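Local coordinates for protein catalase (Bacillus pumilus, PDB 4QOL) that breaks down hydrogen peroxide to water and oxygen at a buried heme and also shows peroxidase-like reactivity toward phenolic substrates, at residues Gly62-Phe67 with Leu300-Glu305; Val91-Ser96 with Phe114-Tyr119; Asp126-Asn131 with Phe316-Leu321. All blocks are in the same frame, centred on the assembly; numbering follows the deposited sequence.

Contact 1 of 3, residues Gly62-Phe67 with Leu300-Glu305; sequences GAYGVF and LNRNPE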
loop_
_atom_site.group_PDB
_atom_site.type_symbol
_atom_site.label_atom_id
_atom_site.label_comp_id
_atom_site.label_asym_id
_atom_site.label_seq_id
_atom_site.Cartn_x
_atom_site.Cartn_y
_atom_site.Cartn_z
ATOM N N GLY A 62 9.174 19.576 -13.939
ATOM C CA GLY A 62 9.540 20.440 -12.812
ATOM C C GLY A 62 10.872 21.167 -12.985
ATOM O O GLY A 62 11.769 20.699 -13.665
ATOM N N ALA A 63 11.042 22.239 -12.243
ATOM C CA ALA A 63 12.317 22.958 -12.186
ATOM C C ALA A 63 12.412 23.746 -10.895
ATOM O O ALA A 63 11.399 24.135 -10.339
ATOM C CB ALA A 63 12.446 23.879 -13.372
ATOM N N TYR A 64 13.637 23.989 -10.456
ATOM C CA TYR A 64 13.854 24.894 -9.279
ATOM C C TYR A 64 14.236 26.291 -9.705
ATOM O O TYR A 64 14.704 26.526 -10.811
ATOM C CB TYR A 64 15.004 24.326 -8.449
ATOM C CG TYR A 64 14.726 22.999 -7.843
ATOM C CD1 TYR A 64 15.049 21.849 -8.529
ATOM C CD2 TYR A 64 14.259 22.882 -6.546
ATOM C CE1 TYR A 64 14.836 20.585 -7.954
ATOM C CE2 TYR A 64 14.064 21.642 -5.945
ATOM C CZ TYR A 64 14.330 20.490 -6.699
ATOM O OH TYR A 64 14.150 19.242 -6.085
ATOM N N GLY A 65 14.032 27.233 -8.785
ATOM C CA GLY A 65 14.422 28.566 -9.042
ATOM C C GLY A 65 14.373 29.438 -7.818
ATOM O O GLY A 65 14.476 28.969 -6.693
ATOM N N VAL A 66 14.280 30.724 -8.064
ATOM C CA VAL A 66 14.273 31.747 -7.007
ATOM C C VAL A 66 13.184 32.776 -7.273
ATOM O O VAL A 66 12.947 33.162 -8.403
ATOM C CB VAL A 66 15.656 32.458 -6.880
ATOM C CG1 VAL A 66 15.619 33.542 -5.835
ATOM C CG2 VAL A 66 16.728 31.444 -6.511
ATOM N N PHE A 67 12.483 33.158 -6.221
ATOM C CA PHE A 67 11.608 34.292 -6.236
ATOM C C PHE A 67 12.194 35.488 -5.470
ATOM O O PHE A 67 12.656 35.330 -4.381
ATOM C CB PHE A 67 10.252 33.940 -5.594
ATOM C CG PHE A 67 9.313 35.117 -5.564
ATOM C CD1 PHE A 67 8.580 35.446 -6.691
ATOM C CD2 PHE A 67 9.130 35.854 -4.409
ATOM C CE1 PHE A 67 7.723 36.512 -6.704
ATOM C CE2 PHE A 67 8.255 36.932 -4.415
ATOM C CZ PHE A 67 7.581 37.275 -5.566
ATOM N N LEU A 300 13.301 30.513 -13.040
ATOM C CA LEU A 300 13.625 29.090 -12.938
ATOM C C LEU A 300 14.964 28.779 -13.593
ATOM O O LEU A 300 15.127 29.003 -14.814
ATOM C CB LEU A 300 12.518 28.259 -13.586
ATOM C CG LEU A 300 11.126 28.500 -12.980
ATOM C CD1 LEU A 300 10.136 27.562 -13.640
ATOM C CD2 LEU A 300 11.140 28.342 -11.465
ATOM N N ASN A 301 15.894 28.251 -12.791
ATOM C CA ASN A 301 17.300 28.194 -13.215
ATOM C C ASN A 301 18.016 26.844 -12.983
ATOM O O ASN A 301 19.218 26.746 -13.177
ATOM C CB ASN A 301 18.084 29.321 -12.564
ATOM C CG ASN A 301 18.131 29.219 -11.046
ATOM O OD1 ASN A 301 17.739 28.221 -10.468
ATOM N ND2 ASN A 301 18.605 30.273 -10.400
ATOM N N ARG A 302 17.287 25.813 -12.572
ATOM C CA ARG A 302 17.910 24.522 -12.290
ATOM C C ARG A 302 16.952 23.349 -12.584
ATOM O O ARG A 302 15.868 23.271 -12.017
ATOM C CB ARG A 302 18.388 24.515 -10.840
ATOM C CG ARG A 302 19.148 23.269 -10.463
ATOM C CD ARG A 302 19.882 23.384 -9.120
ATOM N NE ARG A 302 19.036 23.902 -8.037
ATOM C CZ ARG A 302 18.423 23.190 -7.093
ATOM N NH1 ARG A 302 18.495 21.887 -7.024
ATOM N NH2 ARG A 302 17.690 23.834 -6.183
ATOM N N ASN A 303 17.409 22.388 -13.392
ATOM C CA ASN A 303 16.675 21.184 -13.573
ATOM C C ASN A 303 16.899 20.252 -12.353
ATOM O O ASN A 303 17.941 20.289 -11.706
ATOM C CB ASN A 303 17.057 20.494 -14.876
ATOM C CG ASN A 303 16.616 21.284 -16.084
ATOM O OD1 ASN A 303 15.453 21.700 -16.169
ATOM N ND2 ASN A 303 17.518 21.483 -17.015
ATOM N N PRO A 304 15.912 19.409 -12.057
ATOM C CA PRO A 304 16.131 18.408 -10.994
ATOM C C PRO A 304 17.213 17.426 -11.315
ATOM O O PRO A 304 17.576 17.195 -12.522
ATOM C CB PRO A 304 14.773 17.683 -10.883
ATOM C CG PRO A 304 13.799 18.655 -11.525
ATOM C CD PRO A 304 14.566 19.289 -12.646
ATOM N N GLU A 305 17.708 16.795 -10.263
ATOM C CA GLU A 305 18.705 15.706 -10.506
ATOM C C GLU A 305 18.087 14.384 -10.883
ATOM O O GLU A 305 18.734 13.592 -11.557
ATOM C CB GLU A 305 19.555 15.524 -9.242
ATOM C CG GLU A 305 20.442 16.745 -8.966
ATOM C CD GLU A 305 21.402 16.998 -10.163
ATOM O OE1 GLU A 305 21.264 18.050 -10.909
ATOM O OE2 GLU A 305 22.276 16.115 -10.380
HETATM O O HOH W 1 12.668 20.983 -16.290
#

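Contact 2 of 3, residues Val91-Ser96 with Phe114-Tyr119; sequences VFVRFS and FAVKFY. With HEM (protoporphyrin IX containing Fe), chain E.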
loop_
_atom_site.group_PDB
_atom_site.type_symbol
_atom_site.label_atom_id
_atom_site.label_comp_id
_atom_site.label_asym_id
_atom_site.label_seq_id
_atom_site.Cartn_x
_atom_site.Cartn_y
_atom_site.Cartn_z
ATOM N N VAL A 91 12.334 28.297 -4.810
ATOM C CA VAL A 91 11.084 27.672 -5.247
ATOM C C VAL A 91 11.375 26.356 -5.964
ATOM O O VAL A 91 12.457 26.135 -6.480
ATOM C CB VAL A 91 10.198 28.541 -6.189
ATOM C CG1 VAL A 91 9.725 29.815 -5.489
ATOM C CG2 VAL A 91 10.905 28.938 -7.487
ATOM N N PHE A 92 10.385 25.488 -5.909
ATOM C CA PHE A 92 10.197 24.411 -6.856
ATOM C C PHE A 92 8.883 24.568 -7.558
ATOM O O PHE A 92 7.874 24.815 -6.897
ATOM C CB PHE A 92 10.269 23.016 -6.162
ATOM C CG PHE A 92 10.116 21.874 -7.128
ATOM C CD1 PHE A 92 11.142 21.550 -7.984
ATOM C CD2 PHE A 92 8.937 21.168 -7.179
ATOM C CE1 PHE A 92 10.974 20.523 -8.950
ATOM C CE2 PHE A 92 8.779 20.143 -8.117
ATOM C CZ PHE A 92 9.790 19.800 -8.954
ATOM N N VAL A 93 8.865 24.284 -8.877
ATOM C CA VAL A 93 7.690 24.528 -9.725
ATOM C C VAL A 93 7.434 23.321 -10.574
ATOM O O VAL A 93 8.361 22.766 -11.142
ATOM C CB VAL A 93 7.882 25.782 -10.668
ATOM C CG1 VAL A 93 6.718 25.889 -11.647
ATOM C CG2 VAL A 93 8.105 27.044 -9.806
ATOM N N ARG A 94 6.191 22.872 -10.597
ATOM C CA ARG A 94 5.791 21.831 -11.556
ATOM C C ARG A 94 4.678 22.370 -12.493
ATOM O O ARG A 94 3.696 22.950 -12.026
ATOM C CB ARG A 94 5.301 20.567 -10.868
ATOM C CG ARG A 94 5.010 19.413 -11.819
ATOM C CD ARG A 94 4.801 18.094 -11.043
ATOM N NE ARG A 94 4.427 16.963 -11.902
ATOM C CZ ARG A 94 3.208 16.730 -12.389
ATOM N NH1 ARG A 94 2.223 17.541 -12.208
ATOM N NH2 ARG A 94 3.006 15.623 -13.112
ATOM N N PHE A 95 4.895 22.169 -13.793
ATOM C CA PHE A 95 3.927 22.503 -14.866
ATOM C C PHE A 95 3.338 21.239 -15.316
ATOM O O PHE A 95 4.030 20.176 -15.267
ATOM C CB PHE A 95 4.618 23.222 -16.027
ATOM C CG PHE A 95 5.274 24.546 -15.631
ATOM C CD1 PHE A 95 4.546 25.675 -15.319
ATOM C CD2 PHE A 95 6.667 24.627 -15.595
ATOM C CE1 PHE A 95 5.190 26.873 -15.023
ATOM C CE2 PHE A 95 7.312 25.818 -15.287
ATOM C CZ PHE A 95 6.587 26.923 -14.988
ATOM N N SER A 96 2.129 21.269 -15.857
ATOM C CA SER A 96 1.469 20.048 -16.225
ATOM C C SER A 96 0.332 20.318 -17.217
ATOM O O SER A 96 -0.165 21.449 -17.330
ATOM C CB SER A 96 0.905 19.367 -14.961
ATOM O OG SER A 96 0.125 20.269 -14.215
ATOM N N PHE A 114 0.310 25.069 -12.960
ATOM C CA PHE A 114 1.348 26.040 -12.676
ATOM C C PHE A 114 1.453 26.086 -11.154
ATOM O O PHE A 114 0.867 26.913 -10.476
ATOM C CB PHE A 114 0.934 27.402 -13.246
ATOM C CG PHE A 114 2.055 28.395 -13.401
ATOM C CD1 PHE A 114 2.950 28.666 -12.381
ATOM C CD2 PHE A 114 2.163 29.121 -14.585
ATOM C CE1 PHE A 114 3.962 29.618 -12.543
ATOM C CE2 PHE A 114 3.148 30.067 -14.758
ATOM C CZ PHE A 114 4.057 30.324 -13.732
ATOM N N ALA A 115 2.218 25.132 -10.611
ATOM C CA ALA A 115 2.286 24.888 -9.147
ATOM C C ALA A 115 3.624 25.339 -8.593
ATOM O O ALA A 115 4.650 24.874 -9.054
ATOM C CB ALA A 115 2.083 23.395 -8.848
ATOM N N VAL A 116 3.617 26.283 -7.656
ATOM C CA VAL A 116 4.809 26.839 -7.101
ATOM C C VAL A 116 4.904 26.611 -5.591
ATOM O O VAL A 116 3.983 26.960 -4.838
ATOM C CB VAL A 116 4.849 28.371 -7.367
ATOM C CG1 VAL A 116 6.162 28.977 -6.834
ATOM C CG2 VAL A 116 4.673 28.656 -8.866
ATOM N N LYS A 117 6.012 26.016 -5.182
ATOM C CA LYS A 117 6.298 25.761 -3.764
ATOM C C LYS A 117 7.414 26.752 -3.366
ATOM O O LYS A 117 8.497 26.693 -3.942
ATOM C CB LYS A 117 6.772 24.313 -3.595
ATOM C CG LYS A 117 7.237 23.891 -2.203
ATOM C CD LYS A 117 7.668 22.422 -2.103
ATOM C CE LYS A 117 6.569 21.447 -2.448
ATOM N NZ LYS A 117 5.297 21.569 -1.658
ATOM N N PHE A 118 7.076 27.678 -2.475
ATOM C CA PHE A 118 8.006 28.634 -1.902
ATOM C C PHE A 118 8.529 28.081 -0.549
ATOM O O PHE A 118 7.752 27.837 0.391
ATOM C CB PHE A 118 7.293 29.940 -1.623
ATOM C CG PHE A 118 6.686 30.636 -2.813
ATOM C CD1 PHE A 118 5.430 30.378 -3.237
ATOM C CD2 PHE A 118 7.380 31.689 -3.423
ATOM C CE1 PHE A 118 4.829 31.096 -4.238
ATOM C CE2 PHE A 118 6.809 32.359 -4.508
ATOM C CZ PHE A 118 5.530 32.084 -4.909
ATOM N N TYR A 119 9.851 27.930 -0.435
ATOM C CA TYR A 119 10.484 27.396 0.764
ATOM C C TYR A 119 10.779 28.511 1.781
ATOM O O TYR A 119 11.914 28.963 1.934
ATOM C CB TYR A 119 11.716 26.613 0.403
ATOM C CG TYR A 119 11.505 25.399 -0.475
ATOM C CD1 TYR A 119 11.161 24.145 0.079
ATOM C CD2 TYR A 119 11.750 25.473 -1.818
ATOM C CE1 TYR A 119 10.999 23.022 -0.737
ATOM C CE2 TYR A 119 11.611 24.357 -2.614
ATOM C CZ TYR A 119 11.251 23.147 -2.063
ATOM O OH TYR A 119 11.166 22.015 -2.903
HETATM C CHA HEM E . -3.315 18.295 -8.984
HETATM C CHB HEM E . -7.668 17.893 -6.880
HETATM C CHC HEM E . -8.909 22.318 -8.795
HETATM C CHD HEM E . -4.305 22.865 -10.203
HETATM C C1A HEM E . -4.403 17.798 -8.285
HETATM C C2A HEM E . -4.472 16.512 -7.657
HETATM C C3A HEM E . -5.693 16.405 -7.066
HETATM C C4A HEM E . -6.374 17.610 -7.318
HETATM C CMA HEM E . -6.298 15.335 -6.203
HETATM C CAA HEM E . -3.353 15.521 -7.639
HETATM C CBA HEM E . -2.285 16.112 -6.695
HETATM C CGA HEM E . -1.185 15.154 -6.426
HETATM O O1A HEM E . -0.146 15.593 -5.892
HETATM O O2A HEM E . -1.326 13.926 -6.625
HETATM C C1B HEM E . -8.349 19.079 -7.270
HETATM C C2B HEM E . -9.699 19.340 -6.875
HETATM C C3B HEM E . -10.070 20.547 -7.408
HETATM C C4B HEM E . -8.896 21.084 -8.112
HETATM C CMB HEM E . -10.531 18.421 -6.016
HETATM C CAB HEM E . -11.330 21.280 -7.273
HETATM C CBB HEM E . -12.195 20.918 -6.322
HETATM C C1C HEM E . -7.744 22.855 -9.343
HETATM C C2C HEM E . -7.592 24.186 -9.656
HETATM C C3C HEM E . -6.305 24.332 -10.075
HETATM C C4C HEM E . -5.629 23.097 -9.945
HETATM C CMC HEM E . -8.711 25.205 -9.626
HETATM C CAC HEM E . -5.673 25.567 -10.398
HETATM C CBC HEM E . -6.154 26.662 -9.834
HETATM C C1D HEM E . -3.699 21.622 -9.962
HETATM C C2D HEM E . -2.304 21.375 -10.328
HETATM C C3D HEM E . -2.013 20.105 -10.028
HETATM C C4D HEM E . -3.247 19.576 -9.457
HETATM C CMD HEM E . -1.428 22.418 -10.955
HETATM C CAD HEM E . -0.699 19.385 -10.202
HETATM C CBD HEM E . 0.176 19.790 -8.994
HETATM C CGD HEM E . 1.477 19.081 -9.230
HETATM O O1D HEM E . 2.274 19.619 -9.989
HETATM O O2D HEM E . 1.747 17.982 -8.674
HETATM N NA HEM E . -5.589 18.498 -8.043
HETATM N NB HEM E . -7.945 20.143 -7.989
HETATM N NC HEM E . -6.532 22.208 -9.447
HETATM N ND HEM E . -4.240 20.527 -9.439
HETATM FE FE HEM E . -6.021 20.348 -8.746
#

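Contact 3 of 3, residues Asp126-Asn131 with Phe316-Leu321; sequences DLVGNN and FTPSAL. With HEM (protoporphyrin IX containing Fe), chain E.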
loop_
_atom_site.group_PDB
_atom_site.type_symbol
_atom_site.label_atom_id
_atom_site.label_comp_id
_atom_site.label_asym_id
_atom_site.label_seq_id
_atom_site.Cartn_x
_atom_site.Cartn_y
_atom_site.Cartn_z
ATOM N N ASP A 126 2.542 26.877 -0.734
ATOM C CA ASP A 126 2.237 26.343 -2.070
ATOM C C ASP A 126 1.163 27.179 -2.720
ATOM O O ASP A 126 0.088 27.350 -2.165
ATOM C CB ASP A 126 1.710 24.877 -2.029
ATOM C CG ASP A 126 2.768 23.794 -1.685
ATOM O OD1 ASP A 126 3.996 24.031 -1.907
ATOM O OD2 ASP A 126 2.344 22.756 -1.156
ATOM N N LEU A 127 1.454 27.741 -3.879
ATOM C CA LEU A 127 0.443 28.434 -4.703
ATOM C C LEU A 127 0.204 27.548 -5.915
ATOM O O LEU A 127 1.007 27.511 -6.840
ATOM C CB LEU A 127 0.876 29.825 -5.136
ATOM C CG LEU A 127 -0.102 30.642 -6.014
ATOM C CD1 LEU A 127 -1.435 30.845 -5.295
ATOM C CD2 LEU A 127 0.515 31.977 -6.339
ATOM N N VAL A 128 -0.883 26.813 -5.828
ATOM C CA VAL A 128 -1.171 25.718 -6.771
ATOM C C VAL A 128 -2.103 26.292 -7.841
ATOM O O VAL A 128 -3.349 26.196 -7.763
ATOM C CB VAL A 128 -1.750 24.440 -6.074
ATOM C CG1 VAL A 128 -1.874 23.305 -7.098
ATOM C CG2 VAL A 128 -0.906 24.051 -4.862
ATOM N N GLY A 129 -1.510 26.892 -8.866
ATOM C CA GLY A 129 -2.272 27.594 -9.878
ATOM C C GLY A 129 -2.493 26.815 -11.163
ATOM O O GLY A 129 -1.996 25.698 -11.364
ATOM N N ASN A 130 -3.156 27.463 -12.116
ATOM C CA ASN A 130 -3.236 27.044 -13.510
ATOM C C ASN A 130 -2.899 28.224 -14.394
ATOM O O ASN A 130 -2.906 29.368 -13.905
ATOM C CB ASN A 130 -4.675 26.574 -13.880
ATOM C CG ASN A 130 -4.956 25.116 -13.608
ATOM O OD1 ASN A 130 -4.071 24.275 -13.416
ATOM N ND2 ASN A 130 -6.256 24.781 -13.691
ATOM N N ASN A 131 -2.687 28.026 -15.660
ATOM C CA ASN A 131 -2.545 29.184 -16.600
ATOM C C ASN A 131 -3.806 30.006 -16.706
ATOM O O ASN A 131 -3.775 31.228 -16.492
ATOM C CB ASN A 131 -2.035 28.756 -18.000
ATOM C CG ASN A 131 -3.016 27.892 -18.777
ATOM O OD1 ASN A 131 -3.731 27.085 -18.199
ATOM N ND2 ASN A 131 -3.002 28.030 -20.116
ATOM N N PHE A 316 2.162 19.311 -3.816
ATOM C CA PHE A 316 1.716 20.661 -3.548
ATOM C C PHE A 316 0.335 20.603 -2.956
ATOM O O PHE A 316 -0.486 19.776 -3.384
ATOM C CB PHE A 316 1.627 21.476 -4.834
ATOM C CG PHE A 316 2.891 21.532 -5.649
ATOM C CD1 PHE A 316 3.203 20.532 -6.532
ATOM C CD2 PHE A 316 3.747 22.593 -5.566
ATOM C CE1 PHE A 316 4.345 20.615 -7.314
ATOM C CE2 PHE A 316 4.909 22.673 -6.315
ATOM C CZ PHE A 316 5.187 21.665 -7.217
ATOM N N THR A 317 -0.015 21.535 -2.051
ATOM C CA THR A 317 -1.404 21.702 -1.605
ATOM C C THR A 317 -1.813 23.151 -1.395
ATOM O O THR A 317 -1.029 23.929 -0.849
ATOM C CB THR A 317 -1.716 20.893 -0.360
ATOM O OG1 THR A 317 -3.062 21.119 0.014
ATOM C CG2 THR A 317 -0.798 21.202 0.789
ATOM N N PRO A 318 -3.059 23.551 -1.799
ATOM C CA PRO A 318 -3.504 24.955 -1.556
ATOM C C PRO A 318 -3.606 25.245 -0.059
ATOM O O PRO A 318 -3.583 26.384 0.279
ATOM C CB PRO A 318 -4.868 25.051 -2.290
ATOM C CG PRO A 318 -4.781 23.986 -3.332
ATOM C CD PRO A 318 -3.996 22.851 -2.707
ATOM N N SER A 319 -3.718 24.205 0.761
ATOM C CA SER A 319 -3.719 24.340 2.225
ATOM C C SER A 319 -2.366 24.466 2.823
ATOM O O SER A 319 -2.269 24.703 3.995
ATOM C CB SER A 319 -4.496 23.216 2.914
ATOM O OG SER A 319 -4.140 21.927 2.402
ATOM N N ALA A 320 -1.306 24.518 2.039
ATOM C CA ALA A 320 0.021 24.833 2.582
ATOM C C ALA A 320 0.133 26.366 2.576
ATOM O O ALA A 320 0.772 26.975 1.711
ATOM C CB ALA A 320 1.111 24.212 1.660
ATOM N N LEU A 321 -0.479 26.968 3.551
ATOM C CA LEU A 321 -0.541 28.441 3.693
ATOM C C LEU A 321 0.437 28.878 4.756
ATOM O O LEU A 321 0.802 28.063 5.619
ATOM C CB LEU A 321 -1.968 28.803 4.061
ATOM C CG LEU A 321 -3.030 28.523 2.997
ATOM C CD1 LEU A 321 -4.431 28.385 3.566
ATOM C CD2 LEU A 321 -3.005 29.561 1.901
HETATM C CHA HEM E . -3.315 18.295 -8.984
HETATM C CHB HEM E . -7.668 17.893 -6.880
HETATM C CHC HEM E . -8.909 22.318 -8.795
HETATM C CHD HEM E . -4.305 22.865 -10.203
HETATM C C1A HEM E . -4.403 17.798 -8.285
HETATM C C2A HEM E . -4.472 16.512 -7.657
HETATM C C3A HEM E . -5.693 16.405 -7.066
HETATM C C4A HEM E . -6.374 17.610 -7.318
HETATM C CMA HEM E . -6.298 15.335 -6.203
HETATM C CAA HEM E . -3.353 15.521 -7.639
HETATM C CBA HEM E . -2.285 16.112 -6.695
HETATM C CGA HEM E . -1.185 15.154 -6.426
HETATM O O1A HEM E . -0.146 15.593 -5.892
HETATM O O2A HEM E . -1.326 13.926 -6.625
HETATM C C1B HEM E . -8.349 19.079 -7.270
HETATM C C2B HEM E . -9.699 19.340 -6.875
HETATM C C3B HEM E . -10.070 20.547 -7.408
HETATM C C4B HEM E . -8.896 21.084 -8.112
HETATM C CMB HEM E . -10.531 18.421 -6.016
HETATM C CAB HEM E . -11.330 21.280 -7.273
HETATM C CBB HEM E . -12.195 20.918 -6.322
HETATM C C1C HEM E . -7.744 22.855 -9.343
HETATM C C2C HEM E . -7.592 24.186 -9.656
HETATM C C3C HEM E . -6.305 24.332 -10.075
HETATM C C4C HEM E . -5.629 23.097 -9.945
HETATM C CMC HEM E . -8.711 25.205 -9.626
HETATM C CAC HEM E . -5.673 25.567 -10.398
HETATM C CBC HEM E . -6.154 26.662 -9.834
HETATM C C1D HEM E . -3.699 21.622 -9.962
HETATM C C2D HEM E . -2.304 21.375 -10.328
HETATM C C3D HEM E . -2.013 20.105 -10.028
HETATM C C4D HEM E . -3.247 19.576 -9.457
HETATM C CMD HEM E . -1.428 22.418 -10.955
HETATM C CAD HEM E . -0.699 19.385 -10.202
HETATM C CBD HEM E . 0.176 19.790 -8.994
HETATM C CGD HEM E . 1.477 19.081 -9.230
HETATM O O1D HEM E . 2.274 19.619 -9.989
HETATM O O2D HEM E . 1.747 17.982 -8.674
HETATM N NA HEM E . -5.589 18.498 -8.043
HETATM N NB HEM E . -7.945 20.143 -7.989
HETATM N NC HEM E . -6.532 22.208 -9.447
HETATM N ND HEM E . -4.240 20.527 -9.439
HETATM FE FE HEM E . -6.021 20.348 -8.746
HETATM O O HOH W 2 -2.430 28.223 -1.579
#

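Contact 1 of 3, residues Gly62-Phe67 with Leu300-Glu305
Leu300 meets Gly65 where two antiparallel strands of the catalase beta-barrel cross steeply, at 119° between their directions. Leu300 CA and Gly65 CA come within 4.0 Å in a non-hydrogen-bonded pair, Gly65 having no side chain. One residue on, the register slips: Asn301 and Arg302 both face Tyr64, a classic beta bulge. Tyr64 O takes two N-H groups here, from Asn301 N at 2.9 Å in the carbonyl plane and from Arg302 N at 3.2 Å, the latter from above that plane. Arg302 returns a bond through its own carbonyl, Tyr64 N to Arg302 O being 2.8 Å. Its side chain then bends at chi3 (49°) and lays the guanidinium over one face of the Tyr64 ring, a cation-pi stack with planes 16° apart and centres separated by 4.1 Å. Arg302 NH2 sits over the CB-CG end of Tyr64, 3.5 Å from Tyr64 CG, while Arg302 NH1 lies toward CD1 and CE1 of that ring. From Asn303 the chain leaves the strand, and a water donates to both Asn303 OD1 and Gly62 O. Pro304 closes the contact, its CD against Gly62 O and its CA at the edge of the Tyr64 ring. Beyond the pair, the Tyr64 hydroxyl is hydrogen-bonded to Glu310 of helix 307-312, strand 88-96 flanks segment 62-67, and helix 242-253 packs on Ala63 and Asn303.

Contact 2 of 3, residues Val91-Ser96 with Phe114-Tyr119
Two neighbouring antiparallel strands of the catalase beta-barrel, 88-96 and 113-120, meet here and carry part of the heme pocket at one end. Phe92 and Lys117 form one hydrogen-bonded pair and Arg94 and Ala115 the next, each joined by two backbone bonds; the shortest runs from Lys117 N to Phe92 O at 2.8 Å. Between and beyond them lie the non-hydrogen-bonded pairs, where Val91 CA and Val93 CA add C-H...O contacts to Lys117 O and Ala115 O.

The two faces of the sheet differ in chemistry. One holds an apolar row. Val91 CG1 reaches the Phe118 ring at CD2, 3.6 Å away, and also touches Val116 CG1; Val93 CG2 lies alongside Val116 CG2 at 3.9 Å. The row ends in a T-shaped pair, in which Phe95 turns its edge toward Phe114, CE1 standing over the centre of that ring with the planes at 80°. Trp218 stacks on Phe114, and Trp259 meets both phenylalanines.

The other face carries Phe92, Arg94, Ala115 and Lys117. Tyr119, at the end of the segment, brings its OH to Phe92 CB at 3.5 Å, and that hydroxyl is hydrogen-bonded to Val357 O. Lys117 bends at its last two torsions, and its NZ reaches Ala315 O and Asp126. Arg94, by contrast, stays extended from CG to NE: with CG anti to the backbone N (chi1 -174°), it runs beside a heme propionate. Arg94 NH1 is hydrogen-bonded to His57 O as well as to the propionate, which should help fix the guanidinium. Ala115 CB lies 3.9 Å from propionate oxygen O1D of the heme, and Arg94 NH1 donates to the same O1D at 3.0 Å, near the guanidinium plane.

Contact 3 of 3, residues Asp126-Asn131 with Phe316-Leu321
Hydrogen bonds tie Asp126, on strand 123-130 of the catalase beta-barrel, to Thr317 and Ala320 in the loop between helix 307-312 and strand 325-327. Asp126 N donates to Ala320 O at 3.0 Å, while Thr317 N donates to Asp126 OD2 at 2.8 Å. The second bond reaches the oxygen on its anti side, 33° out of the carboxylate plane. A chi1 of -72° sets Asp126 CG beside the backbone N, which brings the carboxylate to Thr317 N while Asp126 N itself meets Ala320 O. Ala320 CB fits against Asp126 OD2, and the Phe316 ring crosses the Asp126 side chain at about a right angle, its CD2 near OD1. A water extends the link by donating to Asp126 O and Pro318 O. Within the loop, Thr317 O accepts from Ala320 N to close a type I beta turn, and Thr317 OG1 donates to Ser319 OG.

Apolar packing centres on Val128. Val128 CG2 touches Phe316 CB at 3.6 Å and reaches Pro318 CD at 4.0 Å, whereas CG1, anti to the backbone N (chi1 -174°), turns to the heme and lies 3.8 Å from its C2D atom.

Val128, Gly129 and Asn130 of one segment and Phe316 of the other border the heme. Phe316 CD1 comes within 3.5 Å of the propionate carbon CGD, and Gly129 O lies 3.4 Å from the heme methyl CMD. Gln344, which also bonds the heme, donates to Phe316 O, and Gln13 of a second subunit packs on Thr317 and Ala320.

Asp126 is a buried carboxylate whose charge is met by the Thr317 N-H at OD2 and by Lys117 in a salt bridge at OD1. Such pairing would probably favour the ionised form, and it anchors the loop that carries Phe316 beside the propionate.

Taken together, the three contacts all draw on one antiparallel sheet, contact 1 on its partly exposed part. Contact 1 lies farthest from the chain centre, about 17 Å between centres, and contains the exposed Arg302; contacts 2 and 3 are wholly buried and both touch the heme. Strands 60-69 and 88-96 are neighbours, so contact 1 continues into contact 2 through backbone pairing at Ala63 and Gly65. Contacts 2 and 3 share adjacent strands, 113-120 and 123-130, and a salt bridge. Their chemistry differs accordingly: a bulge with a cation-pi stack, a regular ladder with an apolar row of valines and phenylalanines, and a loop fastened by a buried carboxylate.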